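Local coordinates for protein probable thioesterase (Thermus thermophilus, PDB 1Z54) that probably hydrolyses fatty acyl-CoA thioesters, as a HotDog-fold member of the 4-hydroxybenzoyl-CoA thioesterase family, at residues 85-90 / 116-121; 54-59 / 105-110; 1-6 / 75-80; 59-64 / 99-104; 80-85 / 121-126. All coordinates share one frame; numbering follows the deposited sequence.

Contact 1. Residues 85-90 / 116-121; sequences RALLFR and ARIPED
Arg85 lays its guanidinium across the aliphatic part of Arg117, whose CG lies 3.6 Å above the plane and over the centre of the group. The measured approach from Arg85 CZ to Arg117 CG is 3.7 Å. Because the Arg85 chain runs extended from CG to NE (chi3 -179°), its flat end reaches the adjoining loop; Arg85 NH1 comes to 3.8 Å from the CA of Ala116. The Arg117 chain, by contrast, bends at chi3, and the two guanidinium planes stand 80° apart, which rules out a stack of the two groups. Arg85 NH2 and Arg117 NH1 remain 4.9 Å apart, so some repulsion is likely, tempered by the exposure of both side chains to solvent. In terms of the HotDog fold, the contact joins the start of strand 86-95, in the antiparallel sheet, to the loop leading from strand 98-111 into helix 120-129. Deeper in, the chemistry turns apolar. CD1 of Ile118, carried on an extended chain (chi2 172°), reaches in to Leu87, 3.9 Å from its CG and 4.0 Å from its CD1. The two branched chains slant across one another, and both residues are buried; Phe54 and Leu126 also touch Leu87, while Tyr123 touches Ile118. On the backbone side a water lies 2.7 Å from Arg85 O and 2.9 Å from Ala116 O, within hydrogen-bonding distance of both carbonyls, which it may bridge. Leu87 is itself held in the sheet by a backbone bond to His107 of the adjacent strand.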
# COMPACT_ATOMS: atom_id res chain seq x y z
N ARG A 85 7.03 21.45 21.37
CA ARG A 85 7.43 20.08 21.06
C ARG A 85 6.41 19.25 20.29
O ARG A 85 6.68 18.10 19.97
CB ARG A 85 7.78 19.34 22.35
CG ARG A 85 8.92 19.95 23.15
CD ARG A 85 8.84 19.52 24.61
NE ARG A 85 9.90 20.10 25.43
CZ ARG A 85 11.19 19.77 25.33
NH1 ARG A 85 11.57 18.86 24.44
NH2 ARG A 85 12.09 20.35 26.12
N ALA A 86 5.24 19.82 19.99
CA ALA A 86 4.19 19.07 19.30
C ALA A 86 3.31 19.89 18.36
O ALA A 86 3.24 21.12 18.46
CB ALA A 86 3.31 18.36 20.32
N LEU A 87 2.64 19.18 17.46
CA LEU A 87 1.74 19.79 16.49
C LEU A 87 0.52 18.89 16.32
O LEU A 87 0.61 17.67 16.47
CB LEU A 87 2.40 19.92 15.12
CG LEU A 87 3.89 20.21 14.95
CD1 LEU A 87 4.71 18.99 15.37
CD2 LEU A 87 4.16 20.53 13.49
N LEU A 88 -0.62 19.50 15.98
CA LEU A 88 -1.85 18.75 15.76
C LEU A 88 -2.56 19.28 14.53
O LEU A 88 -3.02 20.43 14.53
CB LEU A 88 -2.78 18.85 16.97
CG LEU A 88 -4.10 18.04 16.97
CD1 LEU A 88 -5.01 18.48 15.84
CD2 LEU A 88 -3.80 16.56 16.85
N PHE A 89 -2.67 18.45 13.50
CA PHE A 89 -3.36 18.84 12.28
C PHE A 89 -4.75 18.26 12.30
O PHE A 89 -4.98 17.16 12.81
CB PHE A 89 -2.64 18.32 11.02
CG PHE A 89 -1.29 18.93 10.79
CD1 PHE A 89 -0.18 18.48 11.49
CD2 PHE A 89 -1.14 19.99 9.89
CE1 PHE A 89 1.06 19.07 11.30
CE2 PHE A 89 0.10 20.58 9.69
CZ PHE A 89 1.20 20.12 10.39
N ARG A 90 -5.70 19.00 11.73
CA ARG A 90 -7.07 18.55 11.64
C ARG A 90 -7.44 18.59 10.17
O ARG A 90 -7.05 19.50 9.45
CB ARG A 90 -7.99 19.44 12.47
CG ARG A 90 -7.97 19.10 13.94
CD ARG A 90 -9.20 19.63 14.63
NE ARG A 90 -9.49 18.89 15.86
CZ ARG A 90 -9.79 17.59 15.90
NH1 ARG A 90 -10.04 17.01 17.06
NH2 ARG A 90 -9.83 16.88 14.78
N ALA A 116 12.38 16.39 20.69
CA ALA A 116 12.90 17.69 21.08
C ALA A 116 11.99 18.82 20.64
O ALA A 116 10.97 18.59 19.98
CB ALA A 116 14.29 17.89 20.50
N ARG A 117 12.35 20.04 21.01
CA ARG A 117 11.56 21.20 20.64
C ARG A 117 11.71 21.43 19.14
O ARG A 117 12.73 21.07 18.55
CB ARG A 117 12.03 22.45 21.37
CG ARG A 117 12.14 22.33 22.89
CD ARG A 117 12.46 23.68 23.51
NE ARG A 117 13.49 24.40 22.76
CZ ARG A 117 14.74 23.98 22.60
NH1 ARG A 117 15.15 22.85 23.15
NH2 ARG A 117 15.60 24.71 21.89
N ILE A 118 10.69 22.01 18.53
CA ILE A 118 10.73 22.32 17.10
C ILE A 118 11.74 23.44 16.89
O ILE A 118 11.66 24.48 17.54
CB ILE A 118 9.35 22.81 16.61
CG1 ILE A 118 8.31 21.70 16.80
CG2 ILE A 118 9.44 23.27 15.17
CD1 ILE A 118 6.90 22.13 16.53
N PRO A 119 12.73 23.24 16.00
CA PRO A 119 13.72 24.29 15.76
C PRO A 119 13.07 25.66 15.50
O PRO A 119 12.03 25.75 14.85
CB PRO A 119 14.53 23.76 14.57
CG PRO A 119 13.64 22.70 13.96
CD PRO A 119 12.99 22.07 15.15
N GLU A 120 13.71 26.71 16.01
CA GLU A 120 13.21 28.08 15.89
C GLU A 120 12.65 28.53 14.55
O GLU A 120 11.51 28.99 14.49
CB GLU A 120 14.30 29.06 16.32
CG GLU A 120 14.68 28.94 17.78
CD GLU A 120 13.48 29.02 18.70
OE1 GLU A 120 12.62 29.91 18.47
OE2 GLU A 120 13.39 28.21 19.64
N ASP A 121 13.43 28.41 13.49
CA ASP A 121 12.96 28.85 12.18
C ASP A 121 11.69 28.14 11.72
O ASP A 121 10.84 28.74 11.06
CB ASP A 121 14.05 28.68 11.12
CG ASP A 121 14.37 27.23 10.83
OD1 ASP A 121 14.85 26.94 9.71
OD2 ASP A 121 14.15 26.37 11.71
O HOH W 1 8.86 16.71 20.59

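Contact 2. Residues 54-59 / 105-110; sequences FPVVEL and TRHLCQ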
# COMPACT_ATOMS: atom_id res chain seq x y z
N PHE A 54 8.62 14.95 11.90
CA PHE A 54 7.32 15.16 12.53
C PHE A 54 6.60 13.83 12.56
O PHE A 54 5.59 13.65 11.90
CB PHE A 54 6.48 16.16 11.73
CG PHE A 54 7.00 17.56 11.76
CD1 PHE A 54 6.86 18.40 10.66
CD2 PHE A 54 7.64 18.06 12.90
CE1 PHE A 54 7.33 19.70 10.69
CE2 PHE A 54 8.12 19.36 12.93
CZ PHE A 54 7.97 20.18 11.82
N PRO A 55 7.14 12.85 13.31
CA PRO A 55 6.47 11.55 13.37
C PRO A 55 5.07 11.63 13.98
O PRO A 55 4.79 12.49 14.83
CB PRO A 55 7.44 10.71 14.21
CG PRO A 55 8.03 11.72 15.13
CD PRO A 55 8.32 12.88 14.19
N VAL A 56 4.20 10.73 13.52
CA VAL A 56 2.82 10.64 13.98
C VAL A 56 2.76 9.89 15.30
O VAL A 56 3.25 8.77 15.40
CB VAL A 56 1.95 9.88 12.95
CG1 VAL A 56 0.52 9.71 13.48
CG2 VAL A 56 1.95 10.62 11.62
N VAL A 57 2.17 10.51 16.32
CA VAL A 57 2.04 9.83 17.61
C VAL A 57 0.60 9.40 17.82
O VAL A 57 0.32 8.53 18.64
CB VAL A 57 2.51 10.71 18.78
CG1 VAL A 57 4.00 10.92 18.68
CG2 VAL A 57 1.77 12.03 18.77
N GLU A 58 -0.32 10.01 17.09
CA GLU A 58 -1.72 9.62 17.19
C GLU A 58 -2.51 9.97 15.93
O GLU A 58 -2.32 11.03 15.34
CB GLU A 58 -2.42 10.26 18.39
CG GLU A 58 -3.83 9.72 18.58
CD GLU A 58 -4.60 10.43 19.67
OE1 GLU A 58 -5.76 10.04 19.92
OE2 GLU A 58 -4.05 11.38 20.28
N LEU A 59 -3.39 9.06 15.54
CA LEU A 59 -4.21 9.25 14.36
C LEU A 59 -5.67 9.01 14.74
O LEU A 59 -5.97 8.19 15.61
CB LEU A 59 -3.80 8.26 13.26
CG LEU A 59 -4.74 8.08 12.06
CD1 LEU A 59 -4.76 9.35 11.21
CD2 LEU A 59 -4.28 6.89 11.22
N THR A 105 -4.11 14.30 13.13
CA THR A 105 -2.86 13.61 13.36
C THR A 105 -2.08 14.45 14.35
O THR A 105 -1.87 15.65 14.15
CB THR A 105 -2.02 13.44 12.08
OG1 THR A 105 -1.87 14.71 11.43
CG2 THR A 105 -2.67 12.44 11.13
N ARG A 106 -1.68 13.81 15.43
CA ARG A 106 -0.90 14.45 16.47
C ARG A 106 0.55 14.09 16.19
O ARG A 106 0.85 12.93 15.90
CB ARG A 106 -1.33 13.90 17.84
CG ARG A 106 -0.69 14.59 19.02
CD ARG A 106 -1.75 15.34 19.81
NE ARG A 106 -2.87 14.47 20.17
CZ ARG A 106 -4.03 14.92 20.65
NH1 ARG A 106 -5.00 14.06 20.96
NH2 ARG A 106 -4.22 16.22 20.81
N HIS A 107 1.43 15.07 16.25
CA HIS A 107 2.84 14.81 15.99
C HIS A 107 3.75 15.33 17.09
O HIS A 107 3.41 16.26 17.83
CB HIS A 107 3.30 15.50 14.70
CG HIS A 107 2.57 15.06 13.47
ND1 HIS A 107 1.27 15.44 13.20
CD2 HIS A 107 2.97 14.31 12.41
CE1 HIS A 107 0.91 14.95 12.02
NE2 HIS A 107 1.92 14.26 11.53
N LEU A 108 4.92 14.72 17.20
CA LEU A 108 5.94 15.17 18.12
C LEU A 108 7.02 15.59 17.14
O LEU A 108 6.90 15.33 15.94
CB LEU A 108 6.46 14.03 19.00
CG LEU A 108 5.63 13.66 20.23
CD1 LEU A 108 6.36 12.56 21.00
CD2 LEU A 108 5.42 14.88 21.14
N CYS A 109 8.06 16.26 17.62
CA CYS A 109 9.13 16.67 16.73
C CYS A 109 10.39 15.92 17.10
O CYS A 109 10.79 15.89 18.26
CB CYS A 109 9.38 18.18 16.82
SG CYS A 109 10.72 18.77 15.72
N GLN A 110 11.00 15.28 16.11
CA GLN A 110 12.22 14.52 16.34
C GLN A 110 13.39 15.15 15.60
O GLN A 110 13.31 15.43 14.41
CB GLN A 110 12.02 13.08 15.88
CG GLN A 110 13.17 12.14 16.22
CD GLN A 110 12.89 10.71 15.79
OE1 GLN A 110 11.87 10.13 16.17
NE2 GLN A 110 13.79 10.14 15.00
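Val56 faces His107 as a non-hydrogen-bonded antiparallel pair, Glu58 faces Arg106 as a hydrogen-bonded one and Leu59 faces Thr105 as a non-hydrogen-bonded one; the register slips by one residue between Val56 and Glu58. That slip is a classic beta bulge: Val57 and Glu58 both lie opposite Arg106, whose O accepts a bond from Val57 N at 2.8 Å and a weak one from Glu58 N at 3.4 Å. Arg106 N returns a bond to Glu58 O, and Leu108 N reaches Pro55 O. The Glu58 and Arg106 side chains run alongside each other in the same direction and form a salt bridge. The carboxylate of Glu58, carried on an extended chain (chi2 -174°), offers OE2 on its syn side, though 33° out of the carboxylate plane, to Arg106 NH1 at 2.9 Å, and OE2 sits at the guanidinium edge, within that plane; Arg106 NE adds a weak bond at 3.3 Å. The strands 52-63 and 98-111 joined here are neighbours in the HotDog sheet, with 52-63 outermost in this chain; beyond it, Glu58 and Leu59 pair with an antiparallel strand of the second subunit, carrying the sheet across the interface. Val57 sends CG1 to within 3.5 Å of Leu108 CG, the two side chains nearly perpendicular. On the same face as Leu59 and Thr105, whose CD1 and CG2 meet at 3.7 Å, Val56 CG2 approaches His107 NE2 at 3.6 Å, coming in obliquely to the imidazole. Farther along, Cys109 SG comes obliquely to 3.9 Å from Phe54 CE2, a sulfur-aromatic contact.

Contact 3. Residues 1-6 / 75-80; sequences MESVTR and VRTRLA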
# COMPACT_ATOMS: atom_id res chain seq x y z
N MET A 1 -9.96 25.23 7.44
CA MET A 1 -9.96 25.48 5.97
C MET A 1 -8.82 26.41 5.55
O MET A 1 -9.05 27.47 4.96
CB MET A 1 -11.31 26.07 5.54
CG MET A 1 -11.37 26.48 4.08
SD MET A 1 -10.73 25.22 2.97
CE MET A 1 -12.17 24.91 1.93
N GLU A 2 -7.59 26.02 5.86
CA GLU A 2 -6.43 26.83 5.49
C GLU A 2 -5.95 26.43 4.10
O GLU A 2 -6.02 27.23 3.17
CB GLU A 2 -5.30 26.65 6.51
CG GLU A 2 -5.56 27.31 7.85
CD GLU A 2 -5.50 28.82 7.79
OE1 GLU A 2 -4.42 29.36 7.47
OE2 GLU A 2 -6.53 29.48 8.06
N SER A 3 -5.48 25.19 3.95
CA SER A 3 -5.02 24.74 2.64
C SER A 3 -5.88 23.59 2.14
O SER A 3 -6.45 22.83 2.94
CB SER A 3 -3.56 24.27 2.71
OG SER A 3 -3.46 22.98 3.30
N VAL A 4 -5.99 23.45 0.83
CA VAL A 4 -6.79 22.38 0.25
C VAL A 4 -5.95 21.56 -0.73
O VAL A 4 -5.28 22.10 -1.61
CB VAL A 4 -8.02 22.93 -0.49
CG1 VAL A 4 -8.86 21.79 -1.04
CG2 VAL A 4 -8.84 23.79 0.46
N THR A 5 -6.00 20.24 -0.57
CA THR A 5 -5.25 19.34 -1.43
C THR A 5 -6.19 18.45 -2.21
O THR A 5 -6.96 17.69 -1.63
CB THR A 5 -4.31 18.44 -0.60
OG1 THR A 5 -3.51 19.25 0.26
CG2 THR A 5 -3.41 17.61 -1.51
N ARG A 6 -6.12 18.54 -3.54
CA ARG A 6 -6.97 17.70 -4.38
C ARG A 6 -6.27 16.36 -4.63
O ARG A 6 -5.09 16.32 -4.98
CB ARG A 6 -7.26 18.41 -5.71
CG ARG A 6 -8.15 19.64 -5.56
CD ARG A 6 -8.43 20.31 -6.89
NE ARG A 6 -9.07 19.40 -7.83
CZ ARG A 6 -9.49 19.74 -9.05
NH1 ARG A 6 -10.07 18.84 -9.83
NH2 ARG A 6 -9.35 20.99 -9.48
N VAL A 75 -8.93 17.61 0.39
CA VAL A 75 -8.54 17.48 1.79
C VAL A 75 -8.15 18.84 2.32
O VAL A 75 -7.18 19.45 1.86
CB VAL A 75 -7.37 16.52 1.96
CG1 VAL A 75 -7.08 16.34 3.45
CG2 VAL A 75 -7.70 15.18 1.31
N ARG A 76 -8.92 19.32 3.28
CA ARG A 76 -8.69 20.61 3.90
C ARG A 76 -7.91 20.39 5.18
O ARG A 76 -8.33 19.62 6.05
CB ARG A 76 -10.03 21.28 4.20
CG ARG A 76 -10.86 21.51 2.94
CD ARG A 76 -12.33 21.77 3.25
NE ARG A 76 -12.53 22.93 4.11
CZ ARG A 76 -13.73 23.41 4.46
NH1 ARG A 76 -13.82 24.47 5.25
NH2 ARG A 76 -14.83 22.82 4.02
N THR A 77 -6.76 21.04 5.31
CA THR A 77 -5.98 20.87 6.52
C THR A 77 -5.53 22.17 7.16
O THR A 77 -5.23 23.16 6.49
CB THR A 77 -4.73 19.96 6.28
OG1 THR A 77 -3.58 20.55 6.89
CG2 THR A 77 -4.48 19.76 4.82
N ARG A 78 -5.51 22.16 8.48
CA ARG A 78 -5.06 23.32 9.21
C ARG A 78 -4.30 22.86 10.43
O ARG A 78 -4.46 21.72 10.87
CB ARG A 78 -6.25 24.20 9.61
CG ARG A 78 -7.08 23.66 10.75
CD ARG A 78 -8.12 24.69 11.16
NE ARG A 78 -8.52 24.53 12.55
CZ ARG A 78 -9.25 23.52 13.01
NH1 ARG A 78 -9.66 22.57 12.17
NH2 ARG A 78 -9.54 23.44 14.30
N LEU A 79 -3.45 23.73 10.95
CA LEU A 79 -2.68 23.42 12.13
C LEU A 79 -3.57 23.85 13.29
O LEU A 79 -3.70 25.04 13.58
CB LEU A 79 -1.37 24.22 12.13
CG LEU A 79 -0.41 24.03 13.30
CD1 LEU A 79 -0.03 22.57 13.43
CD2 LEU A 79 0.83 24.90 13.08
N ALA A 80 -4.20 22.87 13.94
CA ALA A 80 -5.11 23.15 15.05
C ALA A 80 -4.39 23.43 16.37
O ALA A 80 -4.86 24.21 17.19
CB ALA A 80 -6.10 22.00 15.21
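Four backbone hydrogen bonds tie Ser3 to Thr77 and Thr5 to Val75, both antiparallel hydrogen-bonded pairs. Ser3 N to Thr77 O is long at 3.3 Å but nearly straight, 177° at the hydrogen, whereas Thr5 N to Val75 O is shorter at 2.8 Å and less straight. Between them Val4 and Arg76 form a non-hydrogen-bonded pair, and there Arg76 CA gives a CA-H...O contact to Ser3 O. The ladder sets strand 3-8, outermost in this chain, beside strand 72-82 in the HotDog sheet.

Van der Waals contact follows. Met1, bent at chi2 and chi3, curls over one face of the Arg76 guanidinium, CE lying 2.9 Å above the plane toward its rim; the approach is tight, with SD 3.1 Å from Arg76 NE. Val4 CG2 runs alongside the Arg76 chain, 3.9 Å from CG. Glu2 CG touches Arg78 CB at 3.6 Å, one side chain lying square across the other.

Of the charges, Met1 N lies 4.5 Å from Arg76 NH1, while Arg76 NH2 is paired with Glu94. Replacing Arg76 by an alanine would probably leave Glu94 without its mate and free the Met1 side chain to turn. The ladder itself thus depends on the backbone, whereas the Met1 side chain probably owes part of its placement to one arginine, whose charge is balanced from a strand outside this pair.

Contact 4. Residues 59-64 / 99-104; sequences LGLTFR and LLAEGF
Glu102 OE2 is gripped by two nitrogens of Arg64: NE at 3.0 Å and NH1 at 3.1 Å, a side-on salt bridge that converges on one oxygen. OE2 lies close to the guanidinium plane, but the two donors meet it differently, NE on the anti side and NH1 from above the carboxylate, whose plane is turned 56° from the guanidinium. The pair finishes a ladder between strands 52-63 and 98-111 of the HotDog sheet, where Gly60 bonds with Phe104 and Thr62 with Glu102; Arg64 N to Leu100 O, at 2.7 Å, closes it. Beyond strand 52-63, Leu61 and Thr62 pair with a strand of the second subunit, extending the sheet. Thr62 CG2 rests over one face of the Arg64 guanidinium and probably helps to limit its rotation. With a glutamine in place of Glu102, Arg64 would probably lose the opposing charge that holds its guanidinium edge-on. On the other side of the sheet, Phe63 CD1 touches Ala101 CB at 4.1 Å. Phe104, its CG set between backbone N and carbonyl carbon (chi1 72°), swings its ring over the backbone opposite, where a side chain at Gly60 would collide: Phe104 CE2 lies 3.6 Å from Gly60 CA.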
# COMPACT_ATOMS: atom_id res chain seq x y z
N LEU A 59 -3.39 9.06 15.54
CA LEU A 59 -4.21 9.25 14.36
C LEU A 59 -5.67 9.01 14.74
O LEU A 59 -5.97 8.19 15.61
CB LEU A 59 -3.80 8.26 13.26
CG LEU A 59 -4.74 8.08 12.06
CD1 LEU A 59 -4.76 9.35 11.21
CD2 LEU A 59 -4.28 6.89 11.22
N GLY A 60 -6.56 9.74 14.09
CA GLY A 60 -7.98 9.58 14.36
C GLY A 60 -8.75 9.88 13.09
O GLY A 60 -8.53 10.91 12.46
N LEU A 61 -9.65 8.98 12.72
CA LEU A 61 -10.45 9.17 11.52
C LEU A 61 -11.88 8.72 11.69
O LEU A 61 -12.15 7.65 12.23
CB LEU A 61 -9.82 8.43 10.33
CG LEU A 61 -8.83 9.21 9.46
CD1 LEU A 61 -7.90 8.24 8.76
CD2 LEU A 61 -9.58 10.07 8.45
N THR A 62 -12.80 9.55 11.21
CA THR A 62 -14.22 9.23 11.26
C THR A 62 -14.69 9.24 9.82
O THR A 62 -14.60 10.26 9.13
CB THR A 62 -15.01 10.26 12.10
OG1 THR A 62 -14.54 10.22 13.45
CG2 THR A 62 -16.51 9.94 12.08
N PHE A 63 -15.18 8.09 9.37
CA PHE A 63 -15.64 7.92 8.00
C PHE A 63 -17.15 8.14 7.94
O PHE A 63 -17.91 7.39 8.55
CB PHE A 63 -15.27 6.51 7.53
CG PHE A 63 -13.81 6.17 7.72
CD1 PHE A 63 -12.86 6.52 6.77
CD2 PHE A 63 -13.38 5.52 8.88
CE1 PHE A 63 -11.50 6.23 6.95
CE2 PHE A 63 -12.02 5.21 9.08
CZ PHE A 63 -11.08 5.57 8.11
N ARG A 64 -17.56 9.17 7.20
CA ARG A 64 -18.97 9.52 7.07
C ARG A 64 -19.60 9.02 5.76
O ARG A 64 -20.73 8.54 5.75
CB ARG A 64 -19.13 11.05 7.13
CG ARG A 64 -18.44 11.72 8.32
CD ARG A 64 -19.15 11.42 9.63
NE ARG A 64 -18.70 12.31 10.70
CZ ARG A 64 -19.24 12.35 11.91
NH1 ARG A 64 -18.78 13.19 12.82
NH2 ARG A 64 -20.25 11.54 12.22
N LEU A 99 -19.06 15.92 2.94
CA LEU A 99 -17.99 15.46 3.81
C LEU A 99 -17.89 13.94 3.70
O LEU A 99 -18.90 13.23 3.80
CB LEU A 99 -18.27 15.87 5.26
CG LEU A 99 -17.26 15.43 6.32
CD1 LEU A 99 -15.88 16.03 6.04
CD2 LEU A 99 -17.77 15.87 7.69
N LEU A 100 -16.68 13.44 3.47
CA LEU A 100 -16.49 12.00 3.35
C LEU A 100 -15.96 11.41 4.64
O LEU A 100 -16.35 10.32 5.05
CB LEU A 100 -15.52 11.70 2.20
CG LEU A 100 -16.00 12.20 0.85
CD1 LEU A 100 -15.13 11.60 -0.25
CD2 LEU A 100 -17.46 11.80 0.63
N ALA A 101 -15.06 12.15 5.27
CA ALA A 101 -14.47 11.72 6.52
C ALA A 101 -13.75 12.91 7.11
O ALA A 101 -13.50 13.90 6.42
CB ALA A 101 -13.48 10.59 6.27
N GLU A 102 -13.42 12.83 8.39
CA GLU A 102 -12.70 13.90 9.06
C GLU A 102 -11.77 13.27 10.07
O GLU A 102 -12.08 12.22 10.63
CB GLU A 102 -13.68 14.86 9.74
CG GLU A 102 -14.64 14.20 10.71
CD GLU A 102 -15.79 15.11 11.09
OE1 GLU A 102 -15.52 16.22 11.61
OE2 GLU A 102 -16.95 14.72 10.87
N GLY A 103 -10.63 13.91 10.31
CA GLY A 103 -9.68 13.35 11.24
C GLY A 103 -8.60 14.30 11.70
O GLY A 103 -8.66 15.52 11.47
N PHE A 104 -7.59 13.73 12.34
CA PHE A 104 -6.49 14.51 12.85
C PHE A 104 -5.25 13.65 13.03
O PHE A 104 -5.33 12.42 13.08
CB PHE A 104 -6.88 15.12 14.21
CG PHE A 104 -6.95 14.10 15.32
CD1 PHE A 104 -5.82 13.78 16.06
CD2 PHE A 104 -8.14 13.42 15.58
CE1 PHE A 104 -5.86 12.78 17.04
CE2 PHE A 104 -8.20 12.42 16.56
CZ PHE A 104 -7.06 12.10 17.30

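Contact 5. Residues 80-85 / 121-126; sequences AELSSR and DIYRAL
Leu82 points at the helix and meets two of its residues, Tyr123 and Leu126, spaced one turn apart on the helical surface. In HotDog terms this is where the end of strand 72-82, with the hairpin turn that leads into strand 86-95, leans on the closing helix 120-129. Against Leu126 the leucine chains cross at about a right angle: Leu82 CD2 is 4.0 Å from Leu126 CB and 3.8 Å from Leu126 C, so one methyl presses on the helix backbone as well as the side chain. Against Tyr123 the approach is slanted, with Leu82 CG 4.1 Å from CE1 and neither squarely over the ring nor at its rim. The phenol gets there because its CG stands anti to the backbone N (chi1 178°), carrying the ring off the helix toward the turn. The contact is mostly apolar and near the surface; polar ties lie beside it, with Ser83 OG bonded to Ala86 O and the backbone of Ser84 to that of Ile118. Leu126 is buried and also touches Leu87 and Leu42, linking this patch to the interior. At the turn, the Tyr123 ring presents its edge to a backbone carbonyl, with CE1 3.7 Å from Ser83 O.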
# COMPACT_ATOMS: atom_id res chain seq x y z
N ALA A 80 -4.20 22.87 13.94
CA ALA A 80 -5.11 23.15 15.05
C ALA A 80 -4.39 23.43 16.37
O ALA A 80 -4.86 24.21 17.19
CB ALA A 80 -6.10 22.00 15.21
N GLU A 81 -3.25 22.78 16.58
CA GLU A 81 -2.49 22.98 17.81
C GLU A 81 -1.00 23.03 17.52
O GLU A 81 -0.48 22.27 16.70
CB GLU A 81 -2.81 21.85 18.80
CG GLU A 81 -4.22 21.91 19.39
CD GLU A 81 -4.58 20.67 20.21
OE1 GLU A 81 -3.66 19.99 20.71
OE2 GLU A 81 -5.79 20.38 20.36
N LEU A 82 -0.30 23.94 18.20
CA LEU A 82 1.14 24.09 18.02
C LEU A 82 1.83 24.46 19.31
O LEU A 82 1.58 25.53 19.88
CB LEU A 82 1.43 25.17 16.97
CG LEU A 82 2.91 25.57 16.83
CD1 LEU A 82 3.66 24.44 16.15
CD2 LEU A 82 3.05 26.86 16.02
N SER A 83 2.71 23.59 19.79
CA SER A 83 3.47 23.86 21.00
C SER A 83 4.94 23.80 20.63
O SER A 83 5.28 23.64 19.45
CB SER A 83 3.16 22.81 22.08
OG SER A 83 3.64 21.53 21.70
N SER A 84 5.82 23.92 21.61
CA SER A 84 7.25 23.88 21.34
C SER A 84 7.73 22.49 20.94
O SER A 84 8.73 22.36 20.22
CB SER A 84 8.03 24.38 22.56
OG SER A 84 7.71 23.63 23.73
N ARG A 85 7.03 21.45 21.37
CA ARG A 85 7.43 20.08 21.06
C ARG A 85 6.41 19.25 20.29
O ARG A 85 6.68 18.10 19.97
CB ARG A 85 7.78 19.34 22.35
CG ARG A 85 8.92 19.95 23.15
CD ARG A 85 8.84 19.52 24.61
NE ARG A 85 9.90 20.10 25.43
CZ ARG A 85 11.19 19.77 25.33
NH1 ARG A 85 11.57 18.86 24.44
NH2 ARG A 85 12.09 20.35 26.12
N ASP A 121 13.43 28.41 13.49
CA ASP A 121 12.96 28.85 12.18
C ASP A 121 11.69 28.14 11.72
O ASP A 121 10.84 28.74 11.06
CB ASP A 121 14.05 28.68 11.12
CG ASP A 121 14.37 27.23 10.83
OD1 ASP A 121 14.85 26.94 9.71
OD2 ASP A 121 14.15 26.37 11.71
N ILE A 122 11.54 26.86 12.07
CA ILE A 122 10.35 26.12 11.69
C ILE A 122 9.18 26.50 12.60
O ILE A 122 8.03 26.60 12.16
CB ILE A 122 10.59 24.59 11.79
CG1 ILE A 122 11.65 24.17 10.77
CG2 ILE A 122 9.28 23.84 11.57
CD1 ILE A 122 12.07 22.70 10.86
N TYR A 123 9.49 26.69 13.88
CA TYR A 123 8.48 27.07 14.86
C TYR A 123 7.89 28.42 14.46
O TYR A 123 6.67 28.59 14.41
CB TYR A 123 9.10 27.18 16.25
CG TYR A 123 8.12 27.62 17.31
CD1 TYR A 123 7.16 26.74 17.82
CD2 TYR A 123 8.10 28.94 17.78
CE1 TYR A 123 6.21 27.16 18.75
CE2 TYR A 123 7.16 29.37 18.71
CZ TYR A 123 6.22 28.48 19.19
OH TYR A 123 5.28 28.90 20.10
N ARG A 124 8.77 29.36 14.15
CA ARG A 124 8.38 30.71 13.75
C ARG A 124 7.42 30.70 12.56
O ARG A 124 6.37 31.36 12.58
CB ARG A 124 9.65 31.49 13.43
CG ARG A 124 9.47 32.96 13.14
CD ARG A 124 10.83 33.63 13.13
NE ARG A 124 11.74 33.00 12.18
CZ ARG A 124 13.06 33.10 12.22
NH1 ARG A 124 13.80 32.48 11.31
NH2 ARG A 124 13.65 33.79 13.19
N ALA A 125 7.76 29.94 11.52
CA ALA A 125 6.93 29.87 10.33
C ALA A 125 5.57 29.21 10.60
O ALA A 125 4.53 29.68 10.11
CB ALA A 125 7.67 29.11 9.23
N LEU A 126 5.57 28.13 11.38
CA LEU A 126 4.34 27.43 11.70
C LEU A 126 3.44 28.31 12.57
O LEU A 126 2.22 28.27 12.45
CB LEU A 126 4.65 26.12 12.44
CG LEU A 126 5.37 25.02 11.63
CD1 LEU A 126 5.72 23.85 12.53
CD2 LEU A 126 4.48 24.56 10.48

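Overall arrangement
Contacts 2, 3 and 4 are antiparallel strand pairings within one sheet, while contacts 1 and 5 fasten the loop and helix after its last strand to one end of it. Contacts 2 and 4 use the same two strands, share Leu59 and both touch the second subunit; each combines a backbone ladder with an arginine-glutamate salt bridge. Contact 3 lies across the chain's centre from contact 2; its arginine packs on methionine and finds its acidic partner outside the pair. Contacts 1 and 5 share Arg85 and Asp121; neither has direct hydrogen bonds between its segments, though Ser84 O and Ile118 N probably bond between the contacts. Contact 5 is superficial, the others partly buried.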